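PDB 4E2H: chain length determinant protein from Shigella flexneri, which probably regulates the length of the O-antigen chains of lipopolysaccharide, acting through a periplasmic domain at the inner membrane. Local coordinates for residues G27-M32 against S44-T49; E48-R53 against Q116-D121; S59-T64 against E72-E77. All coordinates share one frame; numbering follows the deposited sequence.

Overall arrangement
All three contacts use helix 43-65. Contact 1 comes first along the chain and joins the beginning of helix 43-65 to helix 26-35. Contact 2 begins where contact 1 ends, sharing Glu48 and Thr49, and joins the helix to the long helix 97-164. Contact 3 lies between the two halves of contact 2 in sequence and sets the end of the helix against strand 74-78 of the antiparallel sheet. The centres of contacts 1 and 2 are about 10 Å apart. The two meet where Tyr28 OH lies 3.9 Å from Leu118 CD1. Centre to centre, contact 3 is about 18 Å from contact 2 and 26 Å from contact 1. One helix thus links the short helix, the long helix and the sheet.

Contact 1: G27-M32 against S44-T49; sequences GYNNAM and SDLQET
Leu46 sets its forked end against one edge of the Tyr28 ring. Both methyl carbons and CG of Leu46 meet the CD2 and CE2 atoms of the tyrosine. The closest pair is Tyr28 CD2 to Leu46 CD2 at 3.3 Å, which is tight for two carbons. Leu46 CG lies in the plane of the ring, 3.7 Å from Tyr28 CE2. The leucine therefore meets the rim of the ring and does not stack on a face. Its chi1 of -169° swings CG opposite the backbone N and carries the fork across to helix 26-35.

Two further side chains touch the same leucine through its CD1. The amide oxygen OD1 of Asn29 lies 3.9 Å from Leu46 CD1. This is a van der Waals contact. Met32, a selenomethionine, comes in roughly at right angles, with its CG 4.1 Å from Leu46 CD1. Its chain bends at chi2 (-88°): CG makes the touch, and beyond it the chain leads SE away from Leu46. No hydrogen bond joins the segments. Within 44-49, Thr49 OG1 donates to Asp45 O at 2.7 Å, and the same oxygen also accepts from Thr49 N.

The axes of 27-32 and 44-49 pass 10.9 Å apart at 116°, and Leu46 does most of the bridging. Ile25, in the loop before helix 26-35, also packs on Leu46. Tyr28 and Met32 reach helix 97-164 at Leu118 and Asn125, respectively. Asn29 packs on Leu128 of the second subunit.

Contact 2: E48-R53 against Q116-D121; sequences ETLIGR and QELEKD
Arg53 and Glu117 form a weak salt bridge across the two helices. Arg53 NE points to Glu117 OE1 at 3.4 Å, and the N-H...O angle is only 131°. The guanidinium and carboxylate planes stand 87° apart, so the two groups do not pair side by side. Arg53 NH2 is also near OE1 of Glu117, at 3.6 Å. At the edge of the guanidinium, in its plane, lies CB of Glu117. Leu118 CD1 covers one face of the same group and is 4.2 Å from Arg53 CD.

The leucines add an apolar contact. Leu50 CD2 meets Leu118 CD2 at 3.6 Å, and the two side chains cross at about a right angle.

The axes of 48-53 and 116-121 come within 12.2 Å and run 138° to each other, closer to antiparallel than parallel. Arg53 and Glu117, with Leu50 and Leu118, span the gap. The contact joins helix 43-65 to the long helix 97-164. Such a long helix, rising from a base domain of helices packed on an antiparallel sheet, is a hallmark of the Wzz-type chain length regulators.

Arg53 reaches over because its CG is anti to the backbone N, beyond which the chain bends at chi2. Glu117 comes to meet it with a chain extended beyond CG. Asp121, one turn further along, has OD1 4.8 Å from Arg53 NH2, which is not a contact. Ile25 also packs on Leu50. On the third subunit, Arg233 packs on Arg53 and makes a long, weak ion pair with Glu117 OE2. Asp21 of that subunit brings a like charge close to Asp121.

Contact 3: S59-T64 against E72-E77; sequences SALAET and EKLTIE
Ser59 opens the contact by touching Ile76, with Ser59 OG 4.4 Å from Ile76 CG2. The hydroxyl is not spent on the strand: it is hydrogen-bonded to Ser55 O in its own helix. Leu61 comes next. Its CG and CD2 both lie 3.9 Å from Leu74 CD2, and the two leucines pack at a slant. With CG anti to the backbone N (chi1 -176°), Leu61 also reaches Tyr106, Gln109 and Val110 of helix 97-164. Ala62 makes the closest approach. Its CB sits 3.4 Å from Leu74 O and 3.8 Å from Leu74 CB. The small methyl lets the backbones come near, and the CA atoms of Ala62 and Leu74 are 5.1 Å apart. Thr64 turns back on the helix, where its OG1 donates to Leu61 O.

Strand 74-78 pairs with strand 87-92 at the edge of the chain's antiparallel sheet. Phe58 and Leu65 of helix 43-65 and Leu103 of helix 97-164 also pack on Leu74. The arrangement is that of an alpha+beta domain in which helices are laid on one face of a sheet.

Contact 1: G27-M32 against S44-T49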
loop_
_atom_site.group_PDB
_atom_site.type_symbol
_atom_site.label_atom_id
_atom_site.label_comp_id
_atom_site.label_asym_id
_atom_site.label_seq_id
_atom_site.Cartn_x
_atom_site.Cartn_y
_atom_site.Cartn_z
ATOM N N GLY C 27 0.743 11.991 11.617
ATOM C CA GLY C 27 -0.355 11.230 12.188
ATOM C C GLY C 27 -1.263 10.622 11.129
ATOM O O GLY C 27 -1.667 9.444 11.233
ATOM N N TYR C 28 -1.593 11.410 10.104
ATOM C CA TYR C 28 -2.423 10.909 8.999
ATOM C C TYR C 28 -1.626 9.993 8.097
ATOM O O TYR C 28 -2.141 9.021 7.550
ATOM C CB TYR C 28 -2.972 12.059 8.160
ATOM C CG TYR C 28 -3.867 11.614 7.022
ATOM C CD1 TYR C 28 -5.203 11.307 7.248
ATOM C CD2 TYR C 28 -3.383 11.519 5.719
ATOM C CE1 TYR C 28 -6.035 10.915 6.212
ATOM C CE2 TYR C 28 -4.213 11.124 4.669
ATOM C CZ TYR C 28 -5.538 10.822 4.925
ATOM O OH TYR C 28 -6.376 10.432 3.902
ATOM N N ASN C 29 -0.365 10.341 7.912
ATOM C CA ASN C 29 0.530 9.491 7.180
ATOM C C ASN C 29 0.658 8.178 7.899
ATOM O O ASN C 29 0.771 7.128 7.281
ATOM C CB ASN C 29 1.914 10.099 7.111
ATOM C CG ASN C 29 2.794 9.335 6.188
ATOM O OD1 ASN C 29 2.300 8.650 5.287
ATOM N ND2 ASN C 29 4.098 9.417 6.400
ATOM N N ASN C 30 0.685 8.248 9.223
ATOM C CA ASN C 30 0.806 7.050 10.021
ATOM C C ASN C 30 -0.339 6.100 9.706
ATOM O O ASN C 30 -0.109 4.933 9.395
ATOM C CB ASN C 30 0.803 7.406 11.496
ATOM C CG ASN C 30 0.427 6.240 12.362
ATOM O OD1 ASN C 30 1.180 5.260 12.470
ATOM N ND2 ASN C 30 -0.745 6.331 13.000
ATOM N N ALA C 31 -1.568 6.617 9.765
ATOM C CA ALA C 31 -2.755 5.816 9.489
ATOM C C ALA C 31 -2.591 5.075 8.179
ATOM O O ALA C 31 -2.633 3.850 8.144
ATOM C CB ALA C 31 -3.996 6.677 9.431
HETATM N N MSE C 32 -2.406 5.811 7.091
HETATM C CA MSE C 32 -2.337 5.164 5.781
HETATM C C MSE C 32 -1.210 4.132 5.661
HETATM O O MSE C 32 -1.263 3.236 4.800
HETATM C CB MSE C 32 -2.244 6.203 4.681
HETATM C CG MSE C 32 -3.395 7.160 4.727
HETATM SE SE MSE C 32 -4.895 6.544 3.709
HETATM C CE MSE C 32 -6.281 7.578 4.606
ATOM N N SER C 44 5.004 11.997 0.023
ATOM C CA SER C 44 4.888 13.072 -0.949
ATOM C C SER C 44 3.514 13.009 -1.617
ATOM O O SER C 44 2.767 13.979 -1.595
ATOM C CB SER C 44 6.014 12.989 -1.982
ATOM O OG SER C 44 5.484 12.938 -3.298
ATOM N N ASP C 45 3.182 11.857 -2.190
ATOM C CA ASP C 45 1.910 11.662 -2.890
ATOM C C ASP C 45 0.701 12.002 -2.017
ATOM O O ASP C 45 -0.357 12.350 -2.530
ATOM C CB ASP C 45 1.793 10.219 -3.409
ATOM C CG ASP C 45 2.489 10.013 -4.762
ATOM O OD1 ASP C 45 1.863 10.319 -5.804
ATOM O OD2 ASP C 45 3.644 9.522 -4.786
ATOM N N LEU C 46 0.857 11.899 -0.702
ATOM C CA LEU C 46 -0.221 12.211 0.237
ATOM C C LEU C 46 -0.219 13.708 0.621
ATOM O O LEU C 46 -1.256 14.293 0.994
ATOM C CB LEU C 46 -0.094 11.330 1.474
ATOM C CG LEU C 46 -1.192 11.239 2.537
ATOM C CD1 LEU C 46 -0.845 10.115 3.505
ATOM C CD2 LEU C 46 -1.314 12.507 3.316
ATOM N N GLN C 47 0.944 14.340 0.538
ATOM C CA GLN C 47 0.943 15.788 0.620
ATOM C C GLN C 47 0.055 16.298 -0.529
ATOM O O GLN C 47 -0.962 16.964 -0.291
ATOM C CB GLN C 47 2.369 16.369 0.579
ATOM C CG GLN C 47 3.196 16.006 1.818
ATOM C CD GLN C 47 4.653 16.489 1.755
ATOM O OE1 GLN C 47 5.326 16.381 0.725
ATOM N NE2 GLN C 47 5.144 17.011 2.872
ATOM N N GLU C 48 0.436 15.956 -1.761
ATOM C CA GLU C 48 -0.299 16.329 -2.973
ATOM C C GLU C 48 -1.827 16.157 -2.879
ATOM O O GLU C 48 -2.583 17.088 -3.149
ATOM C CB GLU C 48 0.240 15.546 -4.184
ATOM C CG GLU C 48 1.466 16.192 -4.873
ATOM C CD GLU C 48 1.757 15.594 -6.282
ATOM O OE1 GLU C 48 0.921 14.794 -6.791
ATOM O OE2 GLU C 48 2.821 15.929 -6.875
ATOM N N THR C 49 -2.269 14.957 -2.525
ATOM C CA THR C 49 -3.688 14.621 -2.429
ATOM C C THR C 49 -4.415 15.558 -1.468
ATOM O O THR C 49 -5.561 15.950 -1.706
ATOM C CB THR C 49 -3.861 13.169 -1.930
ATOM O OG1 THR C 49 -3.049 12.295 -2.727
ATOM C CG2 THR C 49 -5.340 12.720 -1.975
#

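Contact 2: E48-R53 against Q116-D121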
loop_
_atom_site.group_PDB
_atom_site.type_symbol
_atom_site.label_atom_id
_atom_site.label_comp_id
_atom_site.label_asym_id
_atom_site.label_seq_id
_atom_site.Cartn_x
_atom_site.Cartn_y
_atom_site.Cartn_z
ATOM N N GLU C 48 0.436 15.956 -1.761
ATOM C CA GLU C 48 -0.299 16.329 -2.973
ATOM C C GLU C 48 -1.827 16.157 -2.879
ATOM O O GLU C 48 -2.583 17.088 -3.149
ATOM C CB GLU C 48 0.240 15.546 -4.184
ATOM C CG GLU C 48 1.466 16.192 -4.873
ATOM C CD GLU C 48 1.757 15.594 -6.282
ATOM O OE1 GLU C 48 0.921 14.794 -6.791
ATOM O OE2 GLU C 48 2.821 15.929 -6.875
ATOM N N THR C 49 -2.269 14.957 -2.525
ATOM C CA THR C 49 -3.688 14.621 -2.429
ATOM C C THR C 49 -4.415 15.558 -1.468
ATOM O O THR C 49 -5.561 15.950 -1.706
ATOM C CB THR C 49 -3.861 13.169 -1.930
ATOM O OG1 THR C 49 -3.049 12.295 -2.727
ATOM C CG2 THR C 49 -5.340 12.720 -1.975
ATOM N N LEU C 50 -3.744 15.920 -0.382
ATOM C CA LEU C 50 -4.352 16.784 0.619
ATOM C C LEU C 50 -4.495 18.213 0.109
ATOM O O LEU C 50 -5.586 18.804 0.148
ATOM C CB LEU C 50 -3.537 16.767 1.902
ATOM C CG LEU C 50 -3.661 15.492 2.745
ATOM C CD1 LEU C 50 -2.851 15.613 4.033
ATOM C CD2 LEU C 50 -5.126 15.249 3.096
ATOM N N ILE C 51 -3.408 18.793 -0.380
ATOM C CA ILE C 51 -3.541 20.164 -0.840
ATOM C C ILE C 51 -4.468 20.235 -2.047
ATOM O O ILE C 51 -5.267 21.188 -2.173
ATOM C CB ILE C 51 -2.206 20.844 -1.174
ATOM C CG1 ILE C 51 -2.453 22.318 -1.475
ATOM C CG2 ILE C 51 -1.556 20.189 -2.382
ATOM C CD1 ILE C 51 -3.179 23.002 -0.343
ATOM N N GLY C 52 -4.384 19.220 -2.912
ATOM C CA GLY C 52 -5.224 19.160 -4.096
ATOM C C GLY C 52 -6.673 19.085 -3.667
ATOM O O GLY C 52 -7.572 19.624 -4.318
ATOM N N ARG C 53 -6.889 18.401 -2.551
ATOM C CA ARG C 53 -8.217 18.244 -2.007
ATOM C C ARG C 53 -8.771 19.602 -1.610
ATOM O O ARG C 53 -9.917 19.921 -1.915
ATOM C CB ARG C 53 -8.147 17.321 -0.797
ATOM C CG ARG C 53 -9.485 16.851 -0.301
ATOM C CD ARG C 53 -9.425 15.432 0.262
ATOM N NE ARG C 53 -10.779 14.895 0.302
ATOM C CZ ARG C 53 -11.188 13.838 -0.383
ATOM N NH1 ARG C 53 -10.330 13.160 -1.135
ATOM N NH2 ARG C 53 -12.452 13.452 -0.291
ATOM N N GLN C 116 -14.192 17.455 7.166
ATOM C CA GLN C 116 -15.389 16.634 7.154
ATOM C C GLN C 116 -15.297 15.497 6.109
ATOM O O GLN C 116 -15.465 14.332 6.453
ATOM C CB GLN C 116 -16.619 17.505 6.930
ATOM C CG GLN C 116 -17.539 17.577 8.125
ATOM C CD GLN C 116 -19.005 17.477 7.716
ATOM O OE1 GLN C 116 -19.324 17.238 6.542
ATOM N NE2 GLN C 116 -19.904 17.656 8.682
ATOM N N GLU C 117 -15.030 15.833 4.845
ATOM C CA GLU C 117 -14.846 14.830 3.785
ATOM C C GLU C 117 -13.784 13.816 4.181
ATOM O O GLU C 117 -13.878 12.650 3.834
ATOM C CB GLU C 117 -14.383 15.476 2.470
ATOM C CG GLU C 117 -15.408 16.298 1.684
ATOM C CD GLU C 117 -14.761 17.030 0.495
ATOM O OE1 GLU C 117 -13.534 16.857 0.288
ATOM O OE2 GLU C 117 -15.462 17.782 -0.232
ATOM N N LEU C 118 -12.760 14.277 4.886
ATOM C CA LEU C 118 -11.608 13.446 5.176
ATOM C C LEU C 118 -11.925 12.369 6.209
ATOM O O LEU C 118 -11.502 11.219 6.066
ATOM C CB LEU C 118 -10.430 14.293 5.643
ATOM C CG LEU C 118 -9.046 13.870 5.132
ATOM C CD1 LEU C 118 -9.139 13.117 3.813
ATOM C CD2 LEU C 118 -8.140 15.101 4.978
ATOM N N GLU C 119 -12.669 12.720 7.249
ATOM C CA GLU C 119 -12.961 11.721 8.265
ATOM C C GLU C 119 -13.833 10.582 7.719
ATOM O O GLU C 119 -13.687 9.433 8.132
ATOM C CB GLU C 119 -13.535 12.353 9.539
ATOM C CG GLU C 119 -12.597 13.383 10.184
ATOM C CD GLU C 119 -11.137 12.933 10.225
ATOM O OE1 GLU C 119 -10.882 11.746 10.521
ATOM O OE2 GLU C 119 -10.245 13.770 9.960
ATOM N N LYS C 120 -14.714 10.895 6.774
ATOM C CA LYS C 120 -15.512 9.870 6.108
ATOM C C LYS C 120 -14.659 8.944 5.238
ATOM O O LYS C 120 -14.839 7.726 5.249
ATOM C CB LYS C 120 -16.608 10.513 5.255
ATOM C CG LYS C 120 -17.158 9.607 4.170
ATOM C CD LYS C 120 -18.546 9.074 4.538
ATOM C CE LYS C 120 -19.173 8.255 3.397
ATOM N NZ LYS C 120 -18.800 6.799 3.432
ATOM N N ASP C 121 -13.733 9.536 4.488
ATOM C CA ASP C 121 -12.869 8.794 3.570
ATOM C C ASP C 121 -11.922 7.907 4.357
ATOM O O ASP C 121 -11.436 6.891 3.858
ATOM C CB ASP C 121 -12.085 9.776 2.686
ATOM C CG ASP C 121 -11.235 9.083 1.628
ATOM O OD1 ASP C 121 -11.760 8.799 0.524
ATOM O OD2 ASP C 121 -10.033 8.841 1.894
#

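Contact 3: S59-T64 against E72-E77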
loop_
_atom_site.group_PDB
_atom_site.type_symbol
_atom_site.label_atom_id
_atom_site.label_comp_id
_atom_site.label_asym_id
_atom_site.label_seq_id
_atom_site.Cartn_x
_atom_site.Cartn_y
_atom_site.Cartn_z
ATOM N N SER C 59 -12.113 25.803 -5.243
ATOM C CA SER C 59 -12.660 26.110 -6.556
ATOM C C SER C 59 -14.178 26.071 -6.519
ATOM O O SER C 59 -14.842 26.799 -7.247
ATOM C CB SER C 59 -12.170 25.090 -7.591
ATOM O OG SER C 59 -10.756 24.967 -7.575
ATOM N N ALA C 60 -14.734 25.189 -5.698
ATOM C CA ALA C 60 -16.178 25.098 -5.606
ATOM C C ALA C 60 -16.707 26.337 -4.895
ATOM O O ALA C 60 -17.719 26.901 -5.300
ATOM C CB ALA C 60 -16.594 23.840 -4.887
ATOM N N LEU C 61 -16.005 26.777 -3.853
ATOM C CA LEU C 61 -16.449 27.938 -3.086
ATOM C C LEU C 61 -16.471 29.175 -3.980
ATOM O O LEU C 61 -17.408 29.980 -3.924
ATOM C CB LEU C 61 -15.539 28.172 -1.896
ATOM C CG LEU C 61 -15.943 29.292 -0.942
ATOM C CD1 LEU C 61 -17.426 29.194 -0.590
ATOM C CD2 LEU C 61 -15.060 29.273 0.323
ATOM N N ALA C 62 -15.449 29.304 -4.826
ATOM C CA ALA C 62 -15.347 30.437 -5.737
ATOM C C ALA C 62 -16.352 30.358 -6.892
ATOM O O ALA C 62 -17.014 31.346 -7.189
ATOM C CB ALA C 62 -13.904 30.614 -6.252
ATOM N N GLU C 63 -16.470 29.197 -7.536
ATOM C CA GLU C 63 -17.541 28.962 -8.502
ATOM C C GLU C 63 -18.856 29.561 -8.000
ATOM O O GLU C 63 -19.529 30.290 -8.731
ATOM C CB GLU C 63 -17.722 27.453 -8.764
ATOM C CG GLU C 63 -19.192 26.945 -8.844
ATOM C CD GLU C 63 -19.374 25.435 -8.450
ATOM O OE1 GLU C 63 -19.559 24.599 -9.349
ATOM O OE2 GLU C 63 -19.365 25.087 -7.255
ATOM N N THR C 64 -19.224 29.257 -6.756
ATOM C CA THR C 64 -20.546 29.639 -6.263
ATOM C C THR C 64 -20.620 31.091 -5.812
ATOM O O THR C 64 -21.679 31.708 -5.877
ATOM C CB THR C 64 -21.064 28.712 -5.123
ATOM O OG1 THR C 64 -20.365 28.991 -3.904
ATOM C CG2 THR C 64 -20.887 27.242 -5.487
ATOM N N GLU C 72 -18.737 37.811 -5.621
ATOM C CA GLU C 72 -17.833 38.193 -4.532
ATOM C C GLU C 72 -16.340 38.070 -4.863
ATOM O O GLU C 72 -15.490 38.523 -4.099
ATOM C CB GLU C 72 -18.184 37.483 -3.215
ATOM N N LYS C 73 -16.023 37.462 -6.000
ATOM C CA LYS C 73 -14.630 37.372 -6.464
ATOM C C LYS C 73 -13.667 36.745 -5.443
ATOM O O LYS C 73 -12.963 37.453 -4.703
ATOM C CB LYS C 73 -14.090 38.743 -6.900
ATOM N N LEU C 74 -13.641 35.413 -5.429
ATOM C CA LEU C 74 -12.659 34.636 -4.675
ATOM C C LEU C 74 -11.671 34.005 -5.665
ATOM O O LEU C 74 -12.090 33.439 -6.676
ATOM C CB LEU C 74 -13.352 33.541 -3.862
ATOM C CG LEU C 74 -12.462 32.914 -2.791
ATOM C CD1 LEU C 74 -11.776 34.022 -2.008
ATOM C CD2 LEU C 74 -13.238 31.994 -1.849
ATOM N N THR C 75 -10.371 34.080 -5.397
ATOM C CA THR C 75 -9.403 33.638 -6.403
ATOM C C THR C 75 -8.398 32.577 -5.928
ATOM O O THR C 75 -7.944 32.598 -4.776
ATOM C CB THR C 75 -8.626 34.841 -6.974
ATOM O OG1 THR C 75 -9.532 35.706 -7.681
ATOM C CG2 THR C 75 -7.528 34.365 -7.917
ATOM N N ILE C 76 -8.045 31.660 -6.831
ATOM C CA ILE C 76 -7.002 30.659 -6.569
ATOM C C ILE C 76 -6.272 30.278 -7.858
ATOM O O ILE C 76 -6.886 29.890 -8.865
ATOM C CB ILE C 76 -7.552 29.364 -5.904
ATOM C CG1 ILE C 76 -6.477 28.267 -5.866
ATOM C CG2 ILE C 76 -8.745 28.832 -6.679
ATOM C CD1 ILE C 76 -5.753 28.134 -4.525
ATOM N N GLU C 77 -4.953 30.369 -7.826
ATOM C CA GLU C 77 -4.182 30.076 -9.008
ATOM C C GLU C 77 -2.762 29.892 -8.555
ATOM O O GLU C 77 -2.376 30.410 -7.507
ATOM C CB GLU C 77 -4.269 31.247 -9.972
ATOM C CG GLU C 77 -4.165 32.594 -9.260
ATOM C CD GLU C 77 -3.993 33.745 -10.225
ATOM O OE1 GLU C 77 -3.499 33.495 -11.354
ATOM O OE2 GLU C 77 -4.354 34.892 -9.854
#